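Local coordinates for protein putative leucoanthocyanidin reductase 1 (Vitis vinifera, PDB 3I6I) that probably reduces leucoanthocyanidins to flavan-3-ols with NADPH as hydride donor, as a Rossmann-fold member of the short-chain dehydrogenase/reductase superfamily, at residues R114-E119 with P153-C158; V13-A18 with V88-G93; V209-T214 with T297-D302. All coordinates share one frame; numbering follows the deposited sequence.

Interaction 1 of 3, residues R114-E119 with P153-C158; sequences RFLPSE and PFTYIC. With NDP (NADPH dihydro-nicotinamide-adenine-dinucleotide phosphate), chain B.
Arg-114 curls round the side chain of Thr-155, and its path shows how two strands can be pinned where one sheet hands over to the next. From CB, which rests against the carbonyl of Val-209, the chain runs to CG, 3.8 Å from Thr-155 OG1, and bends at chi2 (71°) and again at chi3. CD thereby passes 3.8 Å from Phe-154 O. At the tip, NH1 gives a hydrogen bond of 2.8 Å to Thr-155 OG1, which lies at the edge of the guanidinium and in its plane; NH1 also reaches Thr-214 OG1, while NH2 is taken by Asp-211 O. Beside this clasp the backbones make a single bridge: Phe-115 N binds Pro-153 O at 2.9 Å, and Thr-155 N answers to Phe-115 O. Then the strands diverge at 30°, and a water fills in, donating to Pro-117 O and Thr-155 O and accepting from Ile-157 N. Leu-116 CD2 packs on Ile-157 CG1 at 3.8 Å, and Pro-117 CG meets the edge of the Tyr-156 ring. Beyond, Ser-118 OG receives a 2.9 Å hydrogen bond from the NADPH ribose hydroxyl O3D. This is the outer, fifth strand of a Rossmann sheet, ending in the cofactor site.

Interaction 2 of 3, residues V13-A18 with V88-G93; sequences VLIAGA and VSTVGG. With NDP (NADPH dihydro-nicotinamide-adenine-dinucleotide phosphate), chain B.
Thr-90 turns its hydroxyl back onto the end of the neighbouring strand and lodges it between two successive carbonyls, with OG1 2.8 Å from Gly-17 O and 3.0 Å from Ala-16 O. A chi1 of 61° sets OG1 between its own backbone N and carbonyl carbon, and from there it reaches across just where regular strand pairing ends. Gly-17 makes the approach possible: its positive phi (91°) swings the chain out of strand geometry, and, having no side chain, it leaves the side facing Thr-90 OG1 and Val-91 N to those atoms.

Before this point in the chain the two strands run parallel and pair regularly. Val-88 N binds Leu-14 O, Ala-16 N binds Val-88 O, and Thr-90 N binds Ala-16 O at 2.8 Å. Ile-15 and Val-88 put their side chains on one face of the sheet, toward helix 21-32 in the case of Ile-15, with Ile-15 CG1 4.3 Å from Val-88 CB. Ala-16 and Ser-89 occupy the other face, where the Ser-89 hydroxyl is held by Gln-99.

NADPH lies across the ends of both strands. The CA of Gly-17 comes within 3.2 Å of C4B of the adenosine ribose, and Val-91 CG1 touches the same sugar at O4B. On the nicotinamide side, Thr-90 O is 3.2 Å from C5D. Gly-17 opens a GXXGXXG nucleotide-binding motif, as in extended and atypical short-chain dehydrogenases, which continues through Gly-20.

The chemistry implies a division of labour. These two strand ends serve the cofactor by close van der Waals fit of glycine, backbone atoms and the Val-91 side chain, while hydrogen bonds to it come from residues such as Thr-19, Phe-21 and Ile-69.

Interaction 3 of 3, residues V209-T214 with T297-D302; sequences VDDVRT and TLYPED
Arg-213 clasps the carbonyl of Leu-298 end-on, NH1 at 2.9 Å and NH2 at 3.0 Å from the one oxygen, Leu-298 O. The two bonds are not equivalent: NH1 lies in the carbonyl plane on a lone pair, whereas NH2 stands above that plane. The oxygen belongs to the last residue of a short helix, so the positive charge may be favoured slightly by the partly negative C-terminal end of the helix. Leu-298 also covers a face of the guanidinium, its CD2 sitting 3.6 Å over CZ, while CD1 packs on Thr-214 CG2. Next to it the Tyr-299 ring stands nearly perpendicular to the guanidinium, at 87°, and its hydroxyl donates to Asp-211 OD2 at 2.7 Å.

Asp-211 links both donors and is likely to orient them. Its carboxylate takes Arg-213 side-on, NE reaching OD1 and NH2 forming a salt bridge of 2.8 Å to OD2, both on syn lone pairs. That leaves the anti sides, where Tyr-299 OH meets OD2 and Arg-213 N meets OD1 at 2.9 Å, both somewhat out of the carboxylate plane. The latter bond closes an Asx turn, so the arginine is tied to the aspartate by backbone as well as side chain. Each carboxylate oxygen thus serves two donors, which should fix its rotation and favour its charged form.

The loop holding this turn leads from helix 198-208 into strand 217-220, and the Thr-214 hydroxyl is tied back to Thr-208 O of that helix. On the other side, helix 295-298 follows strand 292-294, the neighbour of 217-220 in a three-stranded parallel sheet, and the Tyr-299 ring packs on Phe-204, Lys-207 and Thr-208 of helix 198-208.

Two contacts share the cofactor and the third lies behind them. Interactions 1 and 2, with centres 11 Å apart, both reach the five-stranded parallel sheet, while strand 155-158 of interaction 1 belongs to the other sheet. Strands 114-116 and 86-89 are neighbours, joined by Leu-116 O to Ser-89 N at 2.9 Å, and Ser-118 OG reaches Val-91 O at 2.6 Å. The serine that holds the nicotinamide ribose is therefore steadied by the loop lining the cofactor. Interaction 3, centred about 14 Å from interaction 1, abuts it through Thr-214, whose OG1 lies 2.9 Å from Arg-114 NH1, and meets interaction 2 where Val-209 CG1 lies 4.3 Å from Val-88 CG2.

Interaction 1 of 3, residues R114-E119 with P153-C158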
# COMPACT_ATOMS: atom_id res chain seq x y z
N ARG A 114 14.82 -10.17 -4.27
CA ARG A 114 13.69 -9.81 -3.42
C ARG A 114 12.46 -9.51 -4.26
O ARG A 114 12.55 -8.80 -5.26
CB ARG A 114 14.01 -8.62 -2.53
CG ARG A 114 13.19 -8.54 -1.23
CD ARG A 114 13.59 -9.61 -0.20
NE ARG A 114 14.94 -9.38 0.35
CZ ARG A 114 15.22 -8.55 1.35
NH1 ARG A 114 14.27 -7.87 1.98
NH2 ARG A 114 16.46 -8.41 1.75
N PHE A 115 11.32 -10.05 -3.84
CA PHE A 115 10.03 -9.73 -4.42
C PHE A 115 9.17 -9.09 -3.35
O PHE A 115 8.98 -9.66 -2.24
CB PHE A 115 9.33 -11.00 -4.91
CG PHE A 115 7.93 -10.77 -5.49
CD1 PHE A 115 6.92 -11.62 -5.15
CD2 PHE A 115 7.64 -9.71 -6.38
CE1 PHE A 115 5.62 -11.46 -5.68
CE2 PHE A 115 6.38 -9.51 -6.89
CZ PHE A 115 5.37 -10.40 -6.57
N LEU A 116 8.60 -7.94 -3.69
CA LEU A 116 7.53 -7.35 -2.86
C LEU A 116 6.19 -7.41 -3.60
O LEU A 116 5.97 -6.62 -4.54
CB LEU A 116 7.84 -5.88 -2.50
CG LEU A 116 8.90 -5.59 -1.42
CD1 LEU A 116 10.30 -6.19 -1.78
CD2 LEU A 116 9.04 -4.07 -1.20
N PRO A 117 5.32 -8.36 -3.23
CA PRO A 117 4.01 -8.38 -3.91
C PRO A 117 3.15 -7.21 -3.51
O PRO A 117 3.52 -6.44 -2.60
CB PRO A 117 3.39 -9.69 -3.48
CG PRO A 117 4.07 -9.99 -2.14
CD PRO A 117 5.42 -9.43 -2.20
N SER A 118 2.00 -7.09 -4.18
CA SER A 118 1.11 -5.97 -4.01
C SER A 118 0.31 -6.12 -2.74
O SER A 118 -0.79 -6.67 -2.72
CB SER A 118 0.18 -5.78 -5.20
OG SER A 118 -0.49 -4.54 -5.07
N GLU A 119 0.96 -5.68 -1.67
CA GLU A 119 0.44 -5.74 -0.30
C GLU A 119 -0.04 -4.31 0.06
O GLU A 119 -1.12 -3.88 -0.37
CB GLU A 119 1.53 -6.30 0.64
CG GLU A 119 1.86 -7.80 0.41
CD GLU A 119 0.92 -8.72 1.16
OE1 GLU A 119 0.31 -8.26 2.17
OE2 GLU A 119 0.77 -9.90 0.75
N PRO A 153 12.71 -15.02 -2.45
CA PRO A 153 12.84 -14.24 -1.22
C PRO A 153 11.86 -13.07 -1.26
O PRO A 153 11.72 -12.45 -2.31
CB PRO A 153 14.23 -13.67 -1.29
CG PRO A 153 14.93 -14.42 -2.36
CD PRO A 153 13.94 -14.99 -3.27
N PHE A 154 11.22 -12.77 -0.15
CA PHE A 154 10.14 -11.81 -0.17
C PHE A 154 10.17 -10.81 0.98
O PHE A 154 10.84 -11.00 2.03
CB PHE A 154 8.82 -12.60 -0.12
CG PHE A 154 8.61 -13.36 1.15
CD1 PHE A 154 9.02 -14.70 1.27
CD2 PHE A 154 8.06 -12.74 2.26
CE1 PHE A 154 8.82 -15.37 2.47
CE2 PHE A 154 7.87 -13.44 3.45
CZ PHE A 154 8.25 -14.73 3.55
N THR A 155 9.42 -9.74 0.78
CA THR A 155 9.13 -8.80 1.86
C THR A 155 7.67 -8.35 1.66
O THR A 155 7.30 -7.95 0.58
CB THR A 155 10.10 -7.59 1.86
OG1 THR A 155 11.45 -8.02 2.12
CG2 THR A 155 9.72 -6.56 2.92
N TYR A 156 6.88 -8.43 2.72
CA TYR A 156 5.46 -8.03 2.70
C TYR A 156 5.30 -6.70 3.41
O TYR A 156 5.56 -6.61 4.63
CB TYR A 156 4.60 -9.09 3.41
CG TYR A 156 4.70 -10.50 2.84
CD1 TYR A 156 4.82 -10.73 1.46
CD2 TYR A 156 4.58 -11.61 3.69
CE1 TYR A 156 4.88 -12.01 0.96
CE2 TYR A 156 4.61 -12.92 3.18
CZ TYR A 156 4.76 -13.11 1.81
OH TYR A 156 4.85 -14.38 1.24
N ILE A 157 4.94 -5.66 2.65
CA ILE A 157 4.80 -4.29 3.16
C ILE A 157 3.41 -4.09 3.74
O ILE A 157 2.41 -3.98 2.99
CB ILE A 157 5.09 -3.20 2.06
CG1 ILE A 157 6.51 -3.26 1.51
CG2 ILE A 157 4.79 -1.75 2.64
CD1 ILE A 157 7.66 -3.01 2.57
N CYS A 158 3.31 -4.06 5.05
CA CYS A 158 2.00 -3.91 5.74
C CYS A 158 1.97 -2.50 6.32
O CYS A 158 2.13 -2.27 7.54
CB CYS A 158 1.78 -5.00 6.81
SG CYS A 158 1.95 -6.72 6.15
PA NDP B . -3.89 1.39 -8.97
O1A NDP B . -5.13 0.87 -9.64
O2A NDP B . -3.83 2.98 -8.58
O5B NDP B . -2.52 1.12 -9.78
C5B NDP B . -2.28 -0.14 -10.32
C4B NDP B . -1.09 -0.13 -11.21
O4B NDP B . -0.99 -1.55 -11.61
C3B NDP B . -1.33 0.69 -12.50
O3B NDP B . -0.11 1.32 -12.97
C2B NDP B . -1.78 -0.37 -13.50
O2B NDP B . -1.45 0.03 -14.83
C1B NDP B . -0.87 -1.52 -13.09
N9A NDP B . -1.25 -2.85 -13.56
C8A NDP B . -2.40 -3.47 -13.28
N7A NDP B . -2.39 -4.68 -13.85
C5A NDP B . -1.22 -4.84 -14.48
C6A NDP B . -0.66 -5.87 -15.24
N6A NDP B . -1.33 -7.01 -15.43
N1A NDP B . 0.57 -5.70 -15.76
C2A NDP B . 1.24 -4.58 -15.55
N3A NDP B . 0.75 -3.57 -14.82
C4A NDP B . -0.49 -3.68 -14.29
O3 NDP B . -3.71 0.57 -7.60
PN NDP B . -3.51 1.11 -6.07
O1N NDP B . -2.38 2.03 -5.79
O2N NDP B . -4.96 1.55 -5.65
O5D NDP B . -3.33 -0.36 -5.34
C5D NDP B . -2.03 -0.95 -5.24
C4D NDP B . -1.99 -1.83 -4.02
O4D NDP B . -2.05 -0.89 -2.91
C3D NDP B . -3.16 -2.77 -3.86
O3D NDP B . -2.70 -3.96 -3.23
C2D NDP B . -4.06 -2.02 -2.89
O2D NDP B . -4.74 -2.98 -2.11
C1D NDP B . -3.06 -1.29 -2.00
N1N NDP B . -3.51 0.05 -1.48
C2N NDP B . -3.28 0.44 -0.13
C3N NDP B . -3.97 1.44 0.40
C7N NDP B . -3.69 1.87 1.86
O7N NDP B . -2.79 1.33 2.51
N7N NDP B . -4.40 2.89 2.31
C4N NDP B . -5.04 2.15 -0.44
C5N NDP B . -4.75 2.01 -1.93
C6N NDP B . -3.97 1.05 -2.38
P2B NDP B . -2.70 0.39 -15.89
O1X NDP B . -3.39 1.63 -15.45
O2X NDP B . -1.97 0.44 -17.30
O3X NDP B . -3.66 -0.87 -15.88
O HOH W 1 5.05 -6.38 -0.26

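Interaction 2 of 3, residues V13-A18 with V88-G93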
# COMPACT_ATOMS: atom_id res chain seq x y z
N VAL A 13 15.95 -2.52 -10.01
CA VAL A 13 14.57 -2.64 -9.50
C VAL A 13 13.60 -2.56 -10.67
O VAL A 13 13.73 -1.64 -11.49
CB VAL A 13 14.21 -1.49 -8.52
CG1 VAL A 13 12.77 -1.68 -7.99
CG2 VAL A 13 15.22 -1.39 -7.39
N LEU A 14 12.68 -3.51 -10.73
CA LEU A 14 11.53 -3.47 -11.66
C LEU A 14 10.27 -3.23 -10.84
O LEU A 14 9.94 -4.01 -9.92
CB LEU A 14 11.37 -4.80 -12.42
CG LEU A 14 10.19 -4.90 -13.38
CD1 LEU A 14 10.28 -3.90 -14.59
CD2 LEU A 14 9.99 -6.33 -13.89
N ILE A 15 9.55 -2.17 -11.19
CA ILE A 15 8.26 -1.85 -10.55
C ILE A 15 7.14 -2.03 -11.56
O ILE A 15 7.16 -1.45 -12.65
CB ILE A 15 8.28 -0.40 -10.03
CG1 ILE A 15 9.49 -0.21 -9.09
CG2 ILE A 15 6.93 -0.02 -9.36
CD1 ILE A 15 9.54 1.06 -8.40
N ALA A 16 6.16 -2.83 -11.18
CA ALA A 16 4.93 -2.99 -11.93
C ALA A 16 3.85 -2.22 -11.21
O ALA A 16 3.69 -2.36 -10.00
CB ALA A 16 4.54 -4.46 -12.04
N GLY A 17 3.11 -1.41 -11.95
CA GLY A 17 2.07 -0.57 -11.34
C GLY A 17 2.54 0.80 -10.91
O GLY A 17 1.91 1.46 -10.05
N ALA A 18 3.62 1.27 -11.51
CA ALA A 18 4.17 2.60 -11.17
C ALA A 18 3.25 3.81 -11.47
O ALA A 18 3.48 4.89 -10.92
CB ALA A 18 5.52 2.77 -11.83
N VAL A 88 9.12 -5.16 -7.52
CA VAL A 88 8.09 -4.56 -6.66
C VAL A 88 6.78 -4.46 -7.45
O VAL A 88 6.75 -3.80 -8.49
CB VAL A 88 8.48 -3.16 -6.14
CG1 VAL A 88 7.37 -2.61 -5.27
CG2 VAL A 88 9.82 -3.17 -5.34
N SER A 89 5.72 -5.11 -6.98
CA SER A 89 4.41 -5.05 -7.60
C SER A 89 3.49 -4.18 -6.77
O SER A 89 3.29 -4.43 -5.58
CB SER A 89 3.81 -6.44 -7.72
OG SER A 89 2.48 -6.38 -8.16
N THR A 90 2.93 -3.17 -7.43
CA THR A 90 1.93 -2.26 -6.81
C THR A 90 0.64 -2.28 -7.63
O THR A 90 -0.11 -1.29 -7.72
CB THR A 90 2.49 -0.81 -6.70
OG1 THR A 90 2.78 -0.29 -8.00
CG2 THR A 90 3.79 -0.74 -5.82
N VAL A 91 0.32 -3.43 -8.20
CA VAL A 91 -0.90 -3.54 -9.02
C VAL A 91 -2.16 -3.42 -8.17
O VAL A 91 -2.15 -3.72 -6.95
CB VAL A 91 -0.94 -4.86 -9.89
CG1 VAL A 91 0.30 -4.96 -10.77
CG2 VAL A 91 -1.13 -6.14 -9.05
N GLY A 92 -3.25 -3.01 -8.80
CA GLY A 92 -4.48 -2.75 -8.07
C GLY A 92 -5.21 -3.99 -7.59
O GLY A 92 -4.96 -5.12 -8.05
N GLY A 93 -6.20 -3.77 -6.75
CA GLY A 93 -7.02 -4.84 -6.19
C GLY A 93 -7.68 -5.77 -7.17
O GLY A 93 -7.81 -6.97 -6.90
PA NDP B . -3.89 1.39 -8.97
O1A NDP B . -5.13 0.87 -9.64
O2A NDP B . -3.83 2.98 -8.58
O5B NDP B . -2.52 1.12 -9.78
C5B NDP B . -2.28 -0.14 -10.32
C4B NDP B . -1.09 -0.13 -11.21
O4B NDP B . -0.99 -1.55 -11.61
C3B NDP B . -1.33 0.69 -12.50
O3B NDP B . -0.11 1.32 -12.97
C2B NDP B . -1.78 -0.37 -13.50
O2B NDP B . -1.45 0.03 -14.83
C1B NDP B . -0.87 -1.52 -13.09
N9A NDP B . -1.25 -2.85 -13.56
C8A NDP B . -2.40 -3.47 -13.28
N7A NDP B . -2.39 -4.68 -13.85
C5A NDP B . -1.22 -4.84 -14.48
C6A NDP B . -0.66 -5.87 -15.24
N6A NDP B . -1.33 -7.01 -15.43
N1A NDP B . 0.57 -5.70 -15.76
C2A NDP B . 1.24 -4.58 -15.55
N3A NDP B . 0.75 -3.57 -14.82
C4A NDP B . -0.49 -3.68 -14.29
O3 NDP B . -3.71 0.57 -7.60
PN NDP B . -3.51 1.11 -6.07
O1N NDP B . -2.38 2.03 -5.79
O2N NDP B . -4.96 1.55 -5.65
O5D NDP B . -3.33 -0.36 -5.34
C5D NDP B . -2.03 -0.95 -5.24
C4D NDP B . -1.99 -1.83 -4.02
O4D NDP B . -2.05 -0.89 -2.91
C3D NDP B . -3.16 -2.77 -3.86
O3D NDP B . -2.70 -3.96 -3.23
C2D NDP B . -4.06 -2.02 -2.89
O2D NDP B . -4.74 -2.98 -2.11
C1D NDP B . -3.06 -1.29 -2.00
N1N NDP B . -3.51 0.05 -1.48
C2N NDP B . -3.28 0.44 -0.13
C3N NDP B . -3.97 1.44 0.40
C7N NDP B . -3.69 1.87 1.86
O7N NDP B . -2.79 1.33 2.51
N7N NDP B . -4.40 2.89 2.31
C4N NDP B . -5.04 2.15 -0.44
C5N NDP B . -4.75 2.01 -1.93
C6N NDP B . -3.97 1.05 -2.38
P2B NDP B . -2.70 0.39 -15.89
O1X NDP B . -3.39 1.63 -15.45
O2X NDP B . -1.97 0.44 -17.30
O3X NDP B . -3.66 -0.87 -15.88

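Interaction 3 of 3, residues V209-T214 with T297-D302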
# COMPACT_ATOMS: atom_id res chain seq x y z
N VAL A 209 14.17 -3.11 0.56
CA VAL A 209 14.26 -4.12 -0.53
C VAL A 209 15.54 -4.94 -0.47
O VAL A 209 15.60 -6.07 -0.99
CB VAL A 209 14.08 -3.53 -1.96
CG1 VAL A 209 12.62 -2.93 -2.12
CG2 VAL A 209 15.17 -2.46 -2.28
N ASP A 210 16.55 -4.37 0.16
CA ASP A 210 17.86 -5.04 0.31
C ASP A 210 18.43 -5.04 1.73
O ASP A 210 19.62 -5.29 1.93
CB ASP A 210 18.86 -4.51 -0.74
CG ASP A 210 19.06 -2.99 -0.68
OD1 ASP A 210 18.53 -2.29 0.23
OD2 ASP A 210 19.75 -2.49 -1.61
N ASP A 211 17.55 -4.83 2.70
CA ASP A 211 17.88 -4.86 4.13
C ASP A 211 17.91 -6.31 4.55
O ASP A 211 16.96 -7.05 4.31
CB ASP A 211 16.82 -4.06 4.90
CG ASP A 211 17.21 -3.70 6.29
OD1 ASP A 211 17.86 -4.50 7.01
OD2 ASP A 211 16.86 -2.55 6.70
N VAL A 212 19.01 -6.75 5.16
CA VAL A 212 19.04 -8.14 5.67
C VAL A 212 17.91 -8.43 6.67
O VAL A 212 17.45 -9.56 6.83
CB VAL A 212 20.40 -8.48 6.29
CG1 VAL A 212 20.55 -7.75 7.70
CG2 VAL A 212 20.53 -10.00 6.42
N ARG A 213 17.44 -7.39 7.37
CA ARG A 213 16.52 -7.57 8.44
C ARG A 213 15.06 -7.71 7.98
O ARG A 213 14.20 -8.04 8.79
CB ARG A 213 16.58 -6.35 9.38
CG ARG A 213 17.99 -6.15 9.99
CD ARG A 213 18.05 -4.85 10.79
NE ARG A 213 17.95 -3.73 9.86
CZ ARG A 213 17.64 -2.48 10.21
NH1 ARG A 213 17.46 -2.15 11.49
NH2 ARG A 213 17.54 -1.57 9.25
N THR A 214 14.82 -7.46 6.71
CA THR A 214 13.45 -7.56 6.15
C THR A 214 13.27 -8.77 5.23
O THR A 214 12.21 -9.00 4.65
CB THR A 214 13.11 -6.33 5.39
OG1 THR A 214 14.02 -6.16 4.29
CG2 THR A 214 13.11 -5.13 6.35
N THR A 297 11.50 1.00 14.21
CA THR A 297 12.64 0.40 14.92
C THR A 297 13.73 -0.07 13.96
O THR A 297 14.91 -0.09 14.33
CB THR A 297 12.16 -0.69 15.90
OG1 THR A 297 11.60 -1.78 15.20
CG2 THR A 297 11.09 -0.14 16.84
N LEU A 298 13.37 -0.38 12.72
CA LEU A 298 14.36 -0.64 11.66
C LEU A 298 15.19 0.58 11.36
O LEU A 298 16.38 0.46 11.10
CB LEU A 298 13.69 -1.09 10.36
CG LEU A 298 13.08 -2.49 10.37
CD1 LEU A 298 12.19 -2.69 9.10
CD2 LEU A 298 14.19 -3.60 10.46
N TYR A 299 14.54 1.76 11.33
CA TYR A 299 15.17 2.98 10.80
C TYR A 299 15.03 4.08 11.84
O TYR A 299 14.23 4.99 11.73
CB TYR A 299 14.52 3.34 9.46
CG TYR A 299 14.60 2.18 8.49
CD1 TYR A 299 15.84 1.68 8.07
CD2 TYR A 299 13.46 1.59 8.00
CE1 TYR A 299 15.92 0.61 7.20
CE2 TYR A 299 13.52 0.52 7.15
CZ TYR A 299 14.75 0.03 6.75
OH TYR A 299 14.77 -1.04 5.92
N PRO A 300 15.77 3.93 12.95
CA PRO A 300 15.63 4.90 14.04
C PRO A 300 16.12 6.30 13.67
O PRO A 300 16.98 6.46 12.81
CB PRO A 300 16.53 4.33 15.16
CG PRO A 300 17.49 3.37 14.42
CD PRO A 300 16.68 2.82 13.28
N GLU A 301 15.56 7.30 14.34
CA GLU A 301 15.95 8.70 14.12
C GLU A 301 15.72 9.16 12.66
O GLU A 301 16.55 9.89 12.05
CB GLU A 301 17.37 8.96 14.59
CG GLU A 301 17.49 8.97 16.10
CD GLU A 301 18.90 9.18 16.58
OE1 GLU A 301 19.74 9.64 15.78
OE2 GLU A 301 19.17 8.88 17.76
N ASP A 302 14.62 8.67 12.10
CA ASP A 302 14.23 8.97 10.73
C ASP A 302 12.72 9.18 10.75
O ASP A 302 11.92 8.28 10.45
CB ASP A 302 14.66 7.84 9.81
CG ASP A 302 14.72 8.26 8.35
OD1 ASP A 302 14.15 9.32 8.03
OD2 ASP A 302 15.31 7.51 7.52